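Local coordinates for protein trehalose monomycolate transport factor A (Mycolicibacterium smegmatis MC2 155, PDB 6T84) that is required for MmpL3-dependent transport of trehalose monomycolate to the mycobacterial cell wall and for cell growth and elongation, through an N-terminal domain that interacts with MmpL3, at residues 122-131 and 171-180. Numbering follows the deposited sequence.
Sequences RACDRRMVTF and QFNDLLRVLP
Gln171 meets Phe131 where helices 159-175 and 126-134 pack nearly antiparallel on one face of the antiparallel sheet of the probably cytoplasmic part of TtfA; the axes of 171-175 and 126-131 lie 10.6 Å apart at 157°. Gln171 OE1 lies in the plane of the Phe131 ring at its edge, 3.7 Å from CE1, the amide almost perpendicular to the ring. Phe172 sets its ring rim to rim with Phe131, planes only 13° apart; both rings also touch Met142 and Leu88 of the sheet. Met128 SD approaches the edge of the Phe172 ring, a Met-aromatic contact. Leu175, the residue with the most surface buried by the other segment, splits its methyls: CD1 packs 3.5 Å from Phe131 CG, while CD2 touches Arg127 CB and lies over one guanidinium face. Bends at chi2 (68°) and chi3 fold the Met128 chain, bringing CE 4.0 Å from both Leu175 CB and Leu176 CD2. Beyond the helix, Val178 CG2 and Leu179 CD2 both pack on Ala123 CB, just before the chain turns at Cys124 into the Asp125 N-cap. No direct hydrogen bond joins the segments; two waters bridge the Arg127 guanidinium to backbone carbonyls, one weakly from NH1 to Asp174 O, the other accepting from NH2 and donating to Gln171 O at 2.8 Å.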
loop_
_atom_site.group_PDB
_atom_site.type_symbol
_atom_site.label_atom_id
_atom_site.label_comp_id
_atom_site.label_asym_id
_atom_site.label_seq_id
_atom_site.Cartn_x
_atom_site.Cartn_y
_atom_site.Cartn_z
ATOM N N ARG A 122 -5.229 -16.481 9.923
ATOM C CA ARG A 122 -6.199 -17.018 8.970
ATOM C C ARG A 122 -5.938 -16.502 7.563
ATOM O O ARG A 122 -6.063 -17.252 6.586
ATOM C CB ARG A 122 -7.617 -16.683 9.411
ATOM C CG ARG A 122 -8.043 -17.487 10.638
ATOM C CD ARG A 122 -9.544 -17.356 10.939
ATOM N NE ARG A 122 -10.010 -15.971 10.900
ATOM C CZ ARG A 122 -10.141 -15.185 11.966
ATOM N NH1 ARG A 122 -9.838 -15.658 13.177
ATOM N NH2 ARG A 122 -10.576 -13.928 11.820
ATOM N N ALA A 123 -5.555 -15.226 7.439
ATOM C CA ALA A 123 -5.224 -14.656 6.133
ATOM C C ALA A 123 -3.903 -15.178 5.581
ATOM O O ALA A 123 -3.684 -15.087 4.374
ATOM C CB ALA A 123 -5.174 -13.119 6.240
ATOM N N CYS A 124 -3.030 -15.734 6.416
ATOM C CA CYS A 124 -1.702 -16.140 5.940
ATOM C C CYS A 124 -1.682 -17.621 5.549
ATOM O O CYS A 124 -0.994 -18.461 6.152
ATOM C CB CYS A 124 -0.656 -15.843 7.000
ATOM S SG CYS A 124 -0.228 -14.087 7.076
ATOM N N ASP A 125 -2.403 -17.929 4.490
ATOM C CA ASP A 125 -2.431 -19.300 3.989
ATOM C C ASP A 125 -1.408 -19.463 2.856
ATOM O O ASP A 125 -0.553 -18.594 2.634
ATOM C CB ASP A 125 -3.855 -19.676 3.549
ATOM C CG ASP A 125 -4.294 -18.922 2.292
ATOM O OD1 ASP A 125 -3.610 -17.992 1.814
ATOM O OD2 ASP A 125 -5.364 -19.272 1.789
ATOM N N ARG A 126 -1.539 -20.532 2.078
ATOM C CA ARG A 126 -0.588 -20.816 1.002
ATOM C C ARG A 126 -0.516 -19.670 -0.012
ATOM O O ARG A 126 0.563 -19.339 -0.530
ATOM C CB ARG A 126 -1.038 -22.137 0.336
ATOM C CG ARG A 126 -0.205 -22.680 -0.765
ATOM C CD ARG A 126 -0.751 -24.077 -1.107
ATOM N NE ARG A 126 -2.033 -24.041 -1.811
ATOM C CZ ARG A 126 -2.766 -25.118 -2.098
ATOM N NH1 ARG A 126 -2.371 -26.326 -1.726
ATOM N NH2 ARG A 126 -3.909 -24.984 -2.751
ATOM N N ARG A 127 -1.664 -19.040 -0.321
ATOM C CA ARG A 127 -1.620 -17.972 -1.303
ATOM C C ARG A 127 -0.852 -16.787 -0.765
ATOM O O ARG A 127 -0.105 -16.130 -1.518
ATOM C CB ARG A 127 -3.032 -17.565 -1.690
ATOM C CG ARG A 127 -3.767 -18.607 -2.555
ATOM C CD ARG A 127 -5.179 -18.078 -2.914
ATOM N NE ARG A 127 -5.145 -16.719 -3.469
ATOM C CZ ARG A 127 -6.180 -15.877 -3.486
ATOM N NH1 ARG A 127 -7.342 -16.246 -2.969
ATOM N NH2 ARG A 127 -6.052 -14.659 -4.012
ATOM N N MET A 128 -0.990 -16.511 0.538
ATOM C CA MET A 128 -0.208 -15.426 1.129
ATOM C C MET A 128 1.272 -15.773 1.151
ATOM O O MET A 128 2.132 -14.909 0.943
ATOM C CB MET A 128 -0.698 -15.133 2.535
ATOM C CG MET A 128 0.026 -13.944 3.179
ATOM S SD MET A 128 -0.319 -12.311 2.442
ATOM C CE MET A 128 -1.879 -11.969 3.308
ATOM N N VAL A 129 1.610 -17.020 1.492
ATOM C CA VAL A 129 3.029 -17.400 1.497
ATOM C C VAL A 129 3.621 -17.230 0.102
ATOM O O VAL A 129 4.706 -16.645 -0.058
ATOM C CB VAL A 129 3.193 -18.844 2.016
ATOM C CG1 VAL A 129 4.652 -19.323 1.819
ATOM C CG2 VAL A 129 2.825 -18.883 3.506
ATOM N N THR A 130 2.932 -17.748 -0.923
ATOM C CA THR A 130 3.476 -17.578 -2.265
ATOM C C THR A 130 3.634 -16.099 -2.598
ATOM O O THR A 130 4.680 -15.693 -3.110
ATOM C CB THR A 130 2.588 -18.300 -3.286
ATOM O OG1 THR A 130 2.522 -19.689 -2.926
ATOM C CG2 THR A 130 3.102 -18.170 -4.733
ATOM N N PHE A 131 2.608 -15.273 -2.321
ATOM C CA PHE A 131 2.679 -13.845 -2.610
ATOM C C PHE A 131 3.882 -13.173 -1.926
ATOM O O PHE A 131 4.556 -12.330 -2.528
ATOM C CB PHE A 131 1.353 -13.213 -2.168
ATOM C CG PHE A 131 1.299 -11.709 -2.346
ATOM C CD1 PHE A 131 1.205 -11.143 -3.608
ATOM C CD2 PHE A 131 1.374 -10.892 -1.249
ATOM C CE1 PHE A 131 1.185 -9.744 -3.768
ATOM C CE2 PHE A 131 1.350 -9.493 -1.395
ATOM C CZ PHE A 131 1.235 -8.933 -2.656
ATOM N N GLN A 171 -3.466 -7.681 -5.737
ATOM C CA GLN A 171 -3.293 -9.033 -5.229
ATOM C C GLN A 171 -3.318 -9.057 -3.708
ATOM O O GLN A 171 -3.906 -9.965 -3.108
ATOM C CB GLN A 171 -1.955 -9.570 -5.767
ATOM C CG GLN A 171 -1.993 -9.906 -7.263
ATOM C CD GLN A 171 -0.589 -10.043 -7.897
ATOM O OE1 GLN A 171 0.389 -9.500 -7.370
ATOM N NE2 GLN A 171 -0.510 -10.678 -9.065
ATOM N N PHE A 172 -2.621 -8.122 -3.066
ATOM C CA PHE A 172 -2.633 -8.072 -1.606
ATOM C C PHE A 172 -4.037 -7.792 -1.079
ATOM O O PHE A 172 -4.487 -8.422 -0.111
ATOM C CB PHE A 172 -1.613 -7.042 -1.130
ATOM C CG PHE A 172 -1.374 -7.039 0.362
ATOM C CD1 PHE A 172 -1.001 -8.197 1.033
ATOM C CD2 PHE A 172 -1.464 -5.859 1.086
ATOM C CE1 PHE A 172 -0.736 -8.166 2.403
ATOM C CE2 PHE A 172 -1.244 -5.811 2.455
ATOM C CZ PHE A 172 -0.861 -6.958 3.119
ATOM N N ASN A 173 -4.750 -6.870 -1.705
ATOM C CA ASN A 173 -6.123 -6.600 -1.303
ATOM C C ASN A 173 -6.991 -7.841 -1.405
ATOM O O ASN A 173 -7.791 -8.133 -0.503
ATOM C CB ASN A 173 -6.642 -5.477 -2.211
ATOM C CG ASN A 173 -8.021 -5.050 -1.815
ATOM O OD1 ASN A 173 -8.238 -4.567 -0.702
ATOM N ND2 ASN A 173 -8.967 -5.255 -2.707
ATOM N N ASP A 174 -6.836 -8.606 -2.489
ATOM C CA ASP A 174 -7.609 -9.847 -2.640
ATOM C C ASP A 174 -7.322 -10.803 -1.481
ATOM O O ASP A 174 -8.243 -11.421 -0.931
ATOM C CB ASP A 174 -7.279 -10.537 -3.973
ATOM C CG ASP A 174 -7.966 -9.880 -5.172
ATOM O OD1 ASP A 174 -8.854 -9.020 -4.956
ATOM O OD2 ASP A 174 -7.610 -10.213 -6.331
ATOM N N LEU A 175 -6.066 -10.901 -1.065
ATOM C CA LEU A 175 -5.705 -11.829 -0.007
ATOM C C LEU A 175 -6.266 -11.387 1.334
ATOM O O LEU A 175 -6.521 -12.236 2.197
ATOM C CB LEU A 175 -4.180 -11.964 0.056
ATOM C CG LEU A 175 -3.489 -12.649 -1.127
ATOM C CD1 LEU A 175 -1.996 -12.283 -1.172
ATOM C CD2 LEU A 175 -3.631 -14.173 -0.971
ATOM N N LEU A 176 -6.492 -10.086 1.524
ATOM C CA LEU A 176 -7.023 -9.549 2.773
ATOM C C LEU A 176 -8.543 -9.469 2.773
ATOM O O LEU A 176 -9.133 -8.985 3.761
ATOM C CB LEU A 176 -6.448 -8.130 3.060
ATOM C CG LEU A 176 -4.909 -8.114 3.268
ATOM C CD1 LEU A 176 -4.609 -6.680 3.722
ATOM C CD2 LEU A 176 -4.479 -9.163 4.323
ATOM N N ARG A 177 -9.201 -9.958 1.715
ATOM C CA ARG A 177 -10.670 -9.958 1.712
ATOM C C ARG A 177 -11.253 -10.768 2.868
ATOM O O ARG A 177 -12.396 -10.502 3.281
ATOM C CB ARG A 177 -11.229 -10.476 0.383
ATOM C CG ARG A 177 -11.240 -9.473 -0.755
ATOM C CD ARG A 177 -11.614 -10.147 -2.080
ATOM N NE ARG A 177 -12.624 -11.182 -1.869
ATOM C CZ ARG A 177 -12.708 -12.299 -2.585
ATOM N NH1 ARG A 177 -11.835 -12.525 -3.559
ATOM N NH2 ARG A 177 -13.656 -13.195 -2.322
ATOM N N VAL A 178 -10.482 -11.737 3.400
ATOM C CA VAL A 178 -10.884 -12.602 4.524
ATOM C C VAL A 178 -10.866 -11.902 5.876
ATOM O O VAL A 178 -11.381 -12.459 6.852
ATOM C CB VAL A 178 -10.078 -13.925 4.544
ATOM C CG1 VAL A 178 -10.211 -14.631 3.193
ATOM C CG2 VAL A 178 -8.642 -13.658 4.904
ATOM N N LEU A 179 -10.330 -10.677 5.972
ATOM C CA LEU A 179 -10.307 -9.998 7.261
ATOM C C LEU A 179 -11.738 -9.681 7.706
ATOM O O LEU A 179 -12.605 -9.372 6.865
ATOM C CB LEU A 179 -9.496 -8.709 7.167
ATOM C CG LEU A 179 -7.983 -8.926 6.932
ATOM C CD1 LEU A 179 -7.279 -7.564 6.873
ATOM C CD2 LEU A 179 -7.419 -9.963 7.998
ATOM N N PRO A 180 -12.018 -9.739 9.011
ATOM C CA PRO A 180 -13.419 -9.697 9.459
ATOM C C PRO A 180 -14.019 -8.318 9.261
ATOM O O PRO A 180 -13.315 -7.299 9.314
ATOM C CB PRO A 180 -13.325 -10.072 10.955
ATOM C CG PRO A 180 -11.892 -9.751 11.346
ATOM C CD PRO A 180 -11.055 -9.899 10.120
HETATM O O HOH W 1 -4.025 -12.299 -4.642
HETATM O O HOH W 2 -9.235 -14.302 -1.293
#